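Local coordinates for Alr3699 protein (Nostoc sp., PDB 4XSO), which is a bacterial protein of the GT-B glycosyltransferase clan, built from two Rossmann-like domains, at residues Leu10-Ser15 with Gly39-Gly44; Phe207-Phe212 with Leu285-Ser290; Thr236-Gly241 with Lys268-Arg273. All blocks are in the same frame, centred on the assembly; numbering follows the deposited sequence.

Contact 1 (Leu10-Ser15 with Gly39-Gly44); sequences LFLDQS and GLFADG
Leu-12 and Gly-39 stand side by side on neighbouring parallel strands, and the backbone of Gly-39 is gripped from both of its ends. Its N donates to Phe-11 O at 2.8 Å, an almost straight bond, while its O accepts from Asp-13 N at 2.9 Å. One rung further on, Phe-41 N reaches Asp-13 O over a longer and more bent path, 3.2 Å with 144° at the hydrogen, where the strands are already giving way to loops. The CA-H of Leu-40 points at that same carbonyl.

Leu-40 can be followed outward atom by atom. CB stays close to Asp-13 O; CG, anti to its own carbonyl carbon (chi1 -60°), moves on toward Ser-15 O. CD1 lies 4.0 Å from Ser-15 O. The other methyl, CD2, comes nearer, 3.4 Å from Ser-15 O, and also meets Asp-13 CB, so this branch fills the angle between the strand end and the turn after it. That turn is an Asx turn: Asp-13 OD1 accepts from Ser-15 N at 3.1 Å, while OD2 is held by Asn-103.

On the face of Leu-12, away from Leu-40 and Asp-13, Leu-12 CD2 leans over the bare CA of Gly-39, at 4.1 Å, and touches Phe-41 CE1 in the loop beyond. The Phe-41 ring lies alongside Gln-14, with CD2 against its CA and CB; Leu-86 and, on the second subunit, Leu-83 also pack on it. The amide end of Gln-14 turns elsewhere, its OE1 bound by Thr-104 and Lys-106. Strand 9-13, helix 20-29 and strand 36-40 form the beta-alpha-beta unit that opens the N-terminal Rossmann-like domain of a GT-B fold.

Contact 2 (Phe207-Phe212 with Leu285-Ser290); sequences FVVGHF and LVAHTS
Three backbone hydrogen bonds zip Val-208, Gly-210, Leu-285 and Ala-287 together in the alternating pattern of parallel strands. Leu-285 N donates to Val-208 O, Gly-210 N to Leu-285 O, and Ala-287 N to Gly-210 O, the last at 2.8 Å and nearly straight. Beyond Ala-287 a water takes over the ladder, accepting from Phe-212 N and donating to Ala-287 O, 2.8 Å from each.

The strands are 207-212 and 285-287, central neighbours in the six-stranded parallel sheet of the C-terminal Rossmann-like domain, where the topology crosses from one half of the sheet to the other.

One side-chain hydrogen bond ties strand 207-212 to the loop that follows strand 285-287. With CG of His-211 anti to the backbone N (chi1 -167°), its ring reaches past Ala-287 O, and NE2 donates to Thr-289 OG1 at 3.0 Å, the hydroxyl lying in the ring plane. Thr-289 OG1 is also bonded to Gly-220 O.

Apolar contacts occupy both faces. On one, Val-209 CG1 rests 3.8 Å from Ala-287 CB, and Phe-207 CE1 reaches Leu-285 CB at 4.0 Å. On the other, the Phe-212 side chain runs at about a right angle to Val-286, with Phe-212 CD1 4.1 Å from Val-286 CG1.

Contact 3 (Thr236-Gly241 with Lys268-Arg273); sequences TAILVG and KFLGFR
The side chains of Leu-239 and Phe-269 run alongside each other in the same direction and make the closest side-chain approach between the segments, Leu-239 CD1 to Phe-269 CE2 at 3.6 Å. Leu-239 CD1 sits over one face of the phenyl ring, 4.0 Å from its centroid, as a CH-pi contact. On the opposite face of the sheet Leu-270 CD1 meets Val-240 CG2 at 3.9 Å and also reaches Ile-238 CD1, with Leu-279 of helix 276-282 packing over Leu-270 and Val-240. Between the two faces, the backbone bonds from Lys-268 N to Ala-237 O, Leu-239 N to Lys-268 O and Leu-270 N to Leu-239 O are all 2.8 Å and close to straight.

Strands 235-240 and 267-271, with helix 248-260 between them, make a beta-alpha-beta unit of the C-terminal Rossmann-like domain, and strand 267-271 is the outermost of its sheet within the chain. On the solvent side nearer the start of that strand, Lys-268 keeps its backbone in the ladder while its bent chain leads away from strand 235-240.

Past Leu-270 the pairing loosens. Gly-271, at positive phi (75°), turns the chain, and Gly-241 N meets its O at 2.9 Å from well above the carbonyl plane, with only 134° at the hydrogen. A water repairs the ladder, donating to Leu-239 O and Gly-241 O and accepting from Gly-271 N at 2.7 Å. Arg-273 lends CG to Val-240 CG1, 3.7 Å away, while its guanidinium leaves for a salt bridge with Asp-275.

Overall arrangement
From the N terminus, contact 1 comes first: it closes a short loop through helix 20-29 and joins two neighbouring strands of the seven-stranded N-terminal sheet. The chain completes that sheet, with strand 175-177, before strand 207-212 opens contact 2, which stays open until strand 285-287. Within this interval contact 3 opens and closes, so it nests in contact 2, whereas contact 1 precedes both. Contacts 2 and 3 belong to one sheet, their centres about 10 Å apart; with the pairing of 207-212 and 235-240 between them, they span four neighbouring strands, 267-271, 235-240, 207-212 and 285-287. Contact 1 lies in the other domain, its centre about 32 Å from that of contact 2.

Contact 1 (Leu10-Ser15 with Gly39-Gly44)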
loop_
_atom_site.group_PDB
_atom_site.type_symbol
_atom_site.label_atom_id
_atom_site.label_comp_id
_atom_site.label_asym_id
_atom_site.label_seq_id
_atom_site.Cartn_x
_atom_site.Cartn_y
_atom_site.Cartn_z
ATOM N N LEU A 10 4.852 -16.588 -5.894
ATOM C CA LEU A 10 5.649 -15.651 -5.264
ATOM C C LEU A 10 5.384 -15.752 -3.738
ATOM O O LEU A 10 4.320 -15.359 -3.248
ATOM C CB LEU A 10 5.429 -14.203 -5.875
ATOM C CG LEU A 10 6.092 -13.105 -4.999
ATOM C CD1 LEU A 10 7.594 -13.191 -5.065
ATOM C CD2 LEU A 10 5.676 -11.675 -5.350
ATOM N N PHE A 11 6.358 -16.269 -3.025
ATOM C CA PHE A 11 6.325 -16.452 -1.573
ATOM C C PHE A 11 6.909 -15.183 -1.057
ATOM O O PHE A 11 7.880 -14.673 -1.652
ATOM C CB PHE A 11 7.183 -17.633 -1.081
ATOM C CG PHE A 11 6.687 -19.000 -1.489
ATOM C CD1 PHE A 11 5.693 -19.654 -0.752
ATOM C CD2 PHE A 11 7.228 -19.651 -2.601
ATOM C CE1 PHE A 11 5.239 -20.897 -1.112
ATOM C CE2 PHE A 11 6.853 -20.967 -2.870
ATOM C CZ PHE A 11 5.834 -21.569 -2.183
ATOM N N LEU A 12 6.327 -14.686 0.030
ATOM C CA LEU A 12 6.810 -13.509 0.688
ATOM C C LEU A 12 7.005 -13.723 2.160
ATOM O O LEU A 12 6.179 -14.330 2.866
ATOM C CB LEU A 12 5.794 -12.351 0.515
ATOM C CG LEU A 12 5.585 -11.773 -0.850
ATOM C CD1 LEU A 12 4.451 -10.719 -0.787
ATOM C CD2 LEU A 12 6.900 -11.145 -1.312
ATOM N N ASP A 13 8.103 -13.201 2.680
ATOM C CA ASP A 13 8.395 -13.429 4.082
ATOM C C ASP A 13 9.219 -12.259 4.642
ATOM O O ASP A 13 10.202 -11.853 4.059
ATOM C CB ASP A 13 9.077 -14.783 4.264
ATOM C CG ASP A 13 9.234 -15.189 5.735
ATOM O OD1 ASP A 13 9.871 -14.425 6.519
ATOM O OD2 ASP A 13 8.799 -16.319 6.113
ATOM N N GLN A 14 8.813 -11.714 5.793
ATOM C CA GLN A 14 9.383 -10.428 6.214
ATOM C C GLN A 14 10.809 -10.560 6.746
ATOM O O GLN A 14 11.560 -9.589 6.754
ATOM C CB GLN A 14 8.523 -9.746 7.296
ATOM C CG GLN A 14 8.718 -10.357 8.673
ATOM C CD GLN A 14 7.507 -10.069 9.598
ATOM O OE1 GLN A 14 6.357 -10.128 9.195
ATOM N NE2 GLN A 14 7.790 -9.757 10.838
ATOM N N SER A 15 11.199 -11.748 7.166
ATOM C CA SER A 15 12.470 -11.919 7.859
ATOM C C SER A 15 13.672 -12.438 7.042
ATOM O O SER A 15 13.549 -13.360 6.233
ATOM C CB SER A 15 12.275 -12.845 9.058
ATOM O OG SER A 15 13.394 -12.769 9.912
ATOM N N GLY A 39 10.492 -13.713 -1.870
ATOM C CA GLY A 39 10.794 -12.314 -1.641
ATOM C C GLY A 39 10.920 -12.110 -0.126
ATOM O O GLY A 39 9.987 -12.404 0.665
ATOM N N LEU A 40 12.095 -11.691 0.295
ATOM C CA LEU A 40 12.303 -11.309 1.666
ATOM C C LEU A 40 12.306 -9.774 1.839
ATOM O O LEU A 40 12.694 -9.048 0.952
ATOM C CB LEU A 40 13.646 -11.848 2.151
ATOM C CG LEU A 40 13.870 -13.360 2.118
ATOM C CD1 LEU A 40 15.285 -13.671 2.621
ATOM C CD2 LEU A 40 12.817 -14.070 2.945
ATOM N N PHE A 41 11.920 -9.314 3.008
ATOM C CA PHE A 41 12.005 -7.881 3.289
ATOM C C PHE A 41 13.307 -7.470 4.000
ATOM O O PHE A 41 13.554 -6.306 4.176
ATOM C CB PHE A 41 10.779 -7.423 4.096
ATOM C CG PHE A 41 9.453 -7.585 3.378
ATOM C CD1 PHE A 41 9.372 -7.889 2.022
ATOM C CD2 PHE A 41 8.266 -7.368 4.076
ATOM C CE1 PHE A 41 8.138 -8.013 1.396
ATOM C CE2 PHE A 41 7.049 -7.496 3.459
ATOM C CZ PHE A 41 6.977 -7.821 2.125
ATOM N N ALA A 42 14.107 -8.433 4.418
ATOM C CA ALA A 42 15.425 -8.170 5.023
ATOM C C ALA A 42 16.370 -9.250 4.516
ATOM O O ALA A 42 15.960 -10.412 4.366
ATOM C CB ALA A 42 15.359 -8.257 6.550
ATOM N N ASP A 43 17.632 -8.859 4.294
ATOM C CA ASP A 43 18.734 -9.783 4.066
ATOM C C ASP A 43 19.137 -10.408 5.387
ATOM O O ASP A 43 18.795 -9.894 6.438
ATOM C CB ASP A 43 19.944 -9.062 3.445
ATOM C CG ASP A 43 20.859 -10.014 2.657
ATOM O OD1 ASP A 43 20.687 -11.251 2.706
ATOM O OD2 ASP A 43 21.721 -9.504 1.948
ATOM N N GLY A 44 19.827 -11.544 5.315
ATOM C CA GLY A 44 20.221 -12.306 6.489
ATOM C C GLY A 44 20.581 -13.739 6.165
ATOM O O GLY A 44 20.711 -14.106 4.991
#

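Contact 2 (Phe207-Phe212 with Leu285-Ser290)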
loop_
_atom_site.group_PDB
_atom_site.type_symbol
_atom_site.label_atom_id
_atom_site.label_comp_id
_atom_site.label_asym_id
_atom_site.label_seq_id
_atom_site.Cartn_x
_atom_site.Cartn_y
_atom_site.Cartn_z
ATOM N N PHE A 207 20.217 -40.937 33.234
ATOM C CA PHE A 207 18.908 -40.702 32.607
ATOM C C PHE A 207 18.946 -39.280 32.086
ATOM O O PHE A 207 18.969 -38.303 32.853
ATOM C CB PHE A 207 17.739 -40.907 33.575
ATOM C CG PHE A 207 16.393 -40.921 32.925
ATOM C CD1 PHE A 207 15.729 -39.722 32.666
ATOM C CD2 PHE A 207 15.810 -42.130 32.511
ATOM C CE1 PHE A 207 14.515 -39.718 32.035
ATOM C CE2 PHE A 207 14.558 -42.132 31.904
ATOM C CZ PHE A 207 13.904 -40.917 31.677
ATOM N N VAL A 208 18.970 -39.164 30.762
ATOM C CA VAL A 208 19.220 -37.915 30.124
ATOM C C VAL A 208 17.925 -37.249 29.619
ATOM O O VAL A 208 17.220 -37.761 28.757
ATOM C CB VAL A 208 20.188 -38.123 28.945
ATOM C CG1 VAL A 208 20.396 -36.826 28.180
ATOM C CG2 VAL A 208 21.532 -38.653 29.417
ATOM N N VAL A 209 17.667 -36.072 30.133
ATOM C CA VAL A 209 16.594 -35.238 29.668
ATOM C C VAL A 209 17.152 -34.140 28.795
ATOM O O VAL A 209 17.977 -33.316 29.244
ATOM C CB VAL A 209 15.838 -34.559 30.819
ATOM C CG1 VAL A 209 14.665 -33.770 30.266
ATOM C CG2 VAL A 209 15.347 -35.581 31.817
ATOM N N GLY A 210 16.687 -34.066 27.546
ATOM C CA GLY A 210 17.217 -33.094 26.602
ATOM C C GLY A 210 16.226 -31.963 26.406
ATOM O O GLY A 210 15.002 -32.182 26.317
ATOM N N HIS A 211 16.757 -30.750 26.292
ATOM C CA HIS A 211 15.965 -29.600 26.009
ATOM C C HIS A 211 16.592 -28.949 24.789
ATOM O O HIS A 211 17.794 -28.641 24.812
ATOM C CB HIS A 211 16.053 -28.669 27.234
ATOM C CG HIS A 211 15.049 -27.567 27.235
ATOM N ND1 HIS A 211 15.137 -26.471 26.405
ATOM C CD2 HIS A 211 13.912 -27.403 27.947
ATOM C CE1 HIS A 211 14.095 -25.674 26.613
ATOM N NE2 HIS A 211 13.330 -26.238 27.525
ATOM N N PHE A 212 15.846 -28.747 23.738
ATOM C CA PHE A 212 16.455 -28.323 22.444
ATOM C C PHE A 212 15.843 -27.003 21.990
ATOM O O PHE A 212 14.735 -26.985 21.518
ATOM C CB PHE A 212 16.138 -29.354 21.383
ATOM C CG PHE A 212 16.761 -30.660 21.671
ATOM C CD1 PHE A 212 16.151 -31.537 22.501
ATOM C CD2 PHE A 212 17.975 -30.961 21.161
ATOM C CE1 PHE A 212 16.731 -32.714 22.815
ATOM C CE2 PHE A 212 18.599 -32.133 21.492
ATOM C CZ PHE A 212 17.957 -33.029 22.293
ATOM N N LEU A 285 14.541 -38.804 27.587
ATOM C CA LEU A 285 13.294 -38.031 27.551
ATOM C C LEU A 285 13.622 -36.688 26.952
ATOM O O LEU A 285 14.699 -36.157 27.186
ATOM C CB LEU A 285 12.750 -37.861 28.959
ATOM C CG LEU A 285 11.640 -36.863 29.230
ATOM C CD1 LEU A 285 10.383 -37.389 28.514
ATOM C CD2 LEU A 285 11.345 -36.684 30.750
ATOM N N VAL A 286 12.727 -36.169 26.116
ATOM C CA VAL A 286 12.878 -34.857 25.528
ATOM C C VAL A 286 11.865 -33.980 26.246
ATOM O O VAL A 286 10.704 -34.353 26.324
ATOM C CB VAL A 286 12.640 -34.887 24.032
ATOM C CG1 VAL A 286 12.686 -33.476 23.480
ATOM C CG2 VAL A 286 13.736 -35.739 23.397
ATOM N N ALA A 287 12.312 -32.855 26.799
ATOM C CA ALA A 287 11.426 -31.892 27.400
ATOM C C ALA A 287 11.261 -30.618 26.667
ATOM O O ALA A 287 12.209 -29.863 26.450
ATOM C CB ALA A 287 11.910 -31.565 28.847
ATOM N N HIS A 288 10.005 -30.292 26.443
ATOM C CA HIS A 288 9.584 -28.991 25.949
ATOM C C HIS A 288 8.943 -28.307 27.157
ATOM O O HIS A 288 8.032 -28.878 27.755
ATOM C CB HIS A 288 8.563 -29.210 24.830
ATOM C CG HIS A 288 7.885 -27.962 24.388
ATOM N ND1 HIS A 288 6.712 -27.511 24.958
ATOM C CD2 HIS A 288 8.215 -27.055 23.441
ATOM C CE1 HIS A 288 6.360 -26.370 24.402
ATOM N NE2 HIS A 288 7.265 -26.064 23.487
ATOM N N THR A 289 9.429 -27.133 27.548
ATOM C CA THR A 289 8.941 -26.507 28.795
ATOM C C THR A 289 8.718 -25.014 28.602
ATOM O O THR A 289 8.990 -24.248 29.514
ATOM C CB THR A 289 9.958 -26.680 29.910
ATOM O OG1 THR A 289 11.169 -25.977 29.573
ATOM C CG2 THR A 289 10.253 -28.159 30.097
ATOM N N SER A 290 8.293 -24.616 27.395
ATOM C CA SER A 290 7.968 -23.215 27.096
ATOM C C SER A 290 6.835 -22.664 27.996
ATOM O O SER A 290 5.847 -23.345 28.295
ATOM C CB SER A 290 7.574 -23.075 25.642
ATOM O OG SER A 290 8.675 -23.396 24.813
HETATM O O HOH W 1 13.092 -28.872 23.985
#

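Contact 3 (Thr236-Gly241 with Lys268-Arg273)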
loop_
_atom_site.group_PDB
_atom_site.type_symbol
_atom_site.label_atom_id
_atom_site.label_comp_id
_atom_site.label_asym_id
_atom_site.label_seq_id
_atom_site.Cartn_x
_atom_site.Cartn_y
_atom_site.Cartn_z
ATOM N N THR A 236 20.336 -36.343 34.490
ATOM C CA THR A 236 21.044 -35.143 33.986
ATOM C C THR A 236 20.338 -34.506 32.792
ATOM O O THR A 236 19.622 -35.177 32.014
ATOM C CB THR A 236 22.461 -35.450 33.482
ATOM O OG1 THR A 236 22.359 -36.303 32.365
ATOM C CG2 THR A 236 23.257 -36.116 34.479
ATOM N N ALA A 237 20.523 -33.197 32.672
ATOM C CA ALA A 237 19.911 -32.434 31.607
ATOM C C ALA A 237 20.980 -32.000 30.577
ATOM O O ALA A 237 22.090 -31.664 30.942
ATOM C CB ALA A 237 19.164 -31.262 32.201
ATOM N N ILE A 238 20.675 -32.120 29.279
ATOM C CA ILE A 238 21.479 -31.505 28.256
ATOM C C ILE A 238 20.662 -30.417 27.679
ATOM O O ILE A 238 19.481 -30.620 27.307
ATOM C CB ILE A 238 22.006 -32.497 27.157
ATOM C CG1 ILE A 238 20.860 -33.156 26.410
ATOM C CG2 ILE A 238 22.879 -33.593 27.757
ATOM C CD1 ILE A 238 21.322 -33.861 25.138
ATOM N N LEU A 239 21.259 -29.229 27.638
ATOM C CA LEU A 239 20.657 -28.032 27.029
ATOM C C LEU A 239 21.372 -27.785 25.710
ATOM O O LEU A 239 22.597 -27.530 25.666
ATOM C CB LEU A 239 20.772 -26.795 27.922
ATOM C CG LEU A 239 20.293 -27.030 29.367
ATOM C CD1 LEU A 239 20.265 -25.694 30.084
ATOM C CD2 LEU A 239 18.939 -27.600 29.448
ATOM N N VAL A 240 20.584 -27.846 24.639
ATOM C CA VAL A 240 21.107 -27.727 23.328
ATOM C C VAL A 240 20.481 -26.519 22.728
ATOM O O VAL A 240 19.262 -26.393 22.625
ATOM C CB VAL A 240 20.792 -28.991 22.503
ATOM C CG1 VAL A 240 21.469 -28.934 21.172
ATOM C CG2 VAL A 240 21.266 -30.231 23.263
ATOM N N GLY A 241 21.351 -25.605 22.373
ATOM C CA GLY A 241 21.012 -24.379 21.719
ATOM C C GLY A 241 21.964 -23.284 22.214
ATOM O O GLY A 241 22.781 -23.438 23.170
ATOM N N LYS A 268 24.434 -30.114 31.275
ATOM C CA LYS A 268 25.483 -29.858 30.265
ATOM C C LYS A 268 24.933 -28.916 29.216
ATOM O O LYS A 268 23.934 -29.231 28.555
ATOM C CB LYS A 268 26.022 -31.164 29.637
ATOM C CG LYS A 268 26.856 -32.009 30.592
ATOM C CD LYS A 268 27.314 -33.365 30.021
ATOM C CE LYS A 268 28.378 -33.239 28.925
ATOM N NZ LYS A 268 29.799 -33.418 29.398
ATOM N N PHE A 269 25.541 -27.738 29.065
ATOM C CA PHE A 269 25.237 -26.867 27.946
ATOM C C PHE A 269 26.063 -27.341 26.730
ATOM O O PHE A 269 27.303 -27.308 26.780
ATOM C CB PHE A 269 25.602 -25.436 28.237
ATOM C CG PHE A 269 24.733 -24.749 29.269
ATOM C CD1 PHE A 269 25.010 -24.843 30.618
ATOM C CD2 PHE A 269 23.696 -23.924 28.873
ATOM C CE1 PHE A 269 24.242 -24.144 31.560
ATOM C CE2 PHE A 269 22.919 -23.251 29.784
ATOM C CZ PHE A 269 23.197 -23.352 31.156
ATOM N N LEU A 270 25.411 -27.788 25.641
ATOM C CA LEU A 270 26.186 -28.255 24.442
ATOM C C LEU A 270 26.371 -27.204 23.396
ATOM O O LEU A 270 27.070 -27.406 22.362
ATOM C CB LEU A 270 25.543 -29.488 23.787
ATOM C CG LEU A 270 25.274 -30.650 24.670
ATOM C CD1 LEU A 270 24.769 -31.827 23.851
ATOM C CD2 LEU A 270 26.554 -30.991 25.403
ATOM N N GLY A 271 25.704 -26.100 23.576
ATOM C CA GLY A 271 25.739 -25.063 22.592
ATOM C C GLY A 271 24.886 -25.366 21.345
ATOM O O GLY A 271 24.042 -26.235 21.363
ATOM N N PHE A 272 25.092 -24.629 20.266
ATOM C CA PHE A 272 24.290 -24.869 19.044
ATOM C C PHE A 272 24.751 -26.147 18.358
ATOM O O PHE A 272 25.922 -26.316 18.086
ATOM C CB PHE A 272 24.368 -23.684 18.092
ATOM C CG PHE A 272 23.569 -23.870 16.829
ATOM C CD1 PHE A 272 24.059 -24.660 15.780
ATOM C CD2 PHE A 272 22.341 -23.250 16.667
ATOM C CE1 PHE A 272 23.318 -24.835 14.615
ATOM C CE2 PHE A 272 21.602 -23.419 15.492
ATOM C CZ PHE A 272 22.101 -24.207 14.480
ATOM N N ARG A 273 23.830 -27.063 18.100
ATOM C CA ARG A 273 24.168 -28.286 17.429
ATOM C C ARG A 273 23.318 -28.448 16.188
ATOM O O ARG A 273 22.120 -28.160 16.186
ATOM C CB ARG A 273 23.974 -29.469 18.359
ATOM C CG ARG A 273 24.834 -29.432 19.610
ATOM C CD ARG A 273 26.235 -29.842 19.283
ATOM N NE ARG A 273 26.258 -31.279 18.911
ATOM C CZ ARG A 273 26.910 -32.214 19.539
ATOM N NH1 ARG A 273 27.686 -31.900 20.558
ATOM N NH2 ARG A 273 26.849 -33.469 19.091
HETATM O O HOH W 2 23.708 -24.995 25.091
#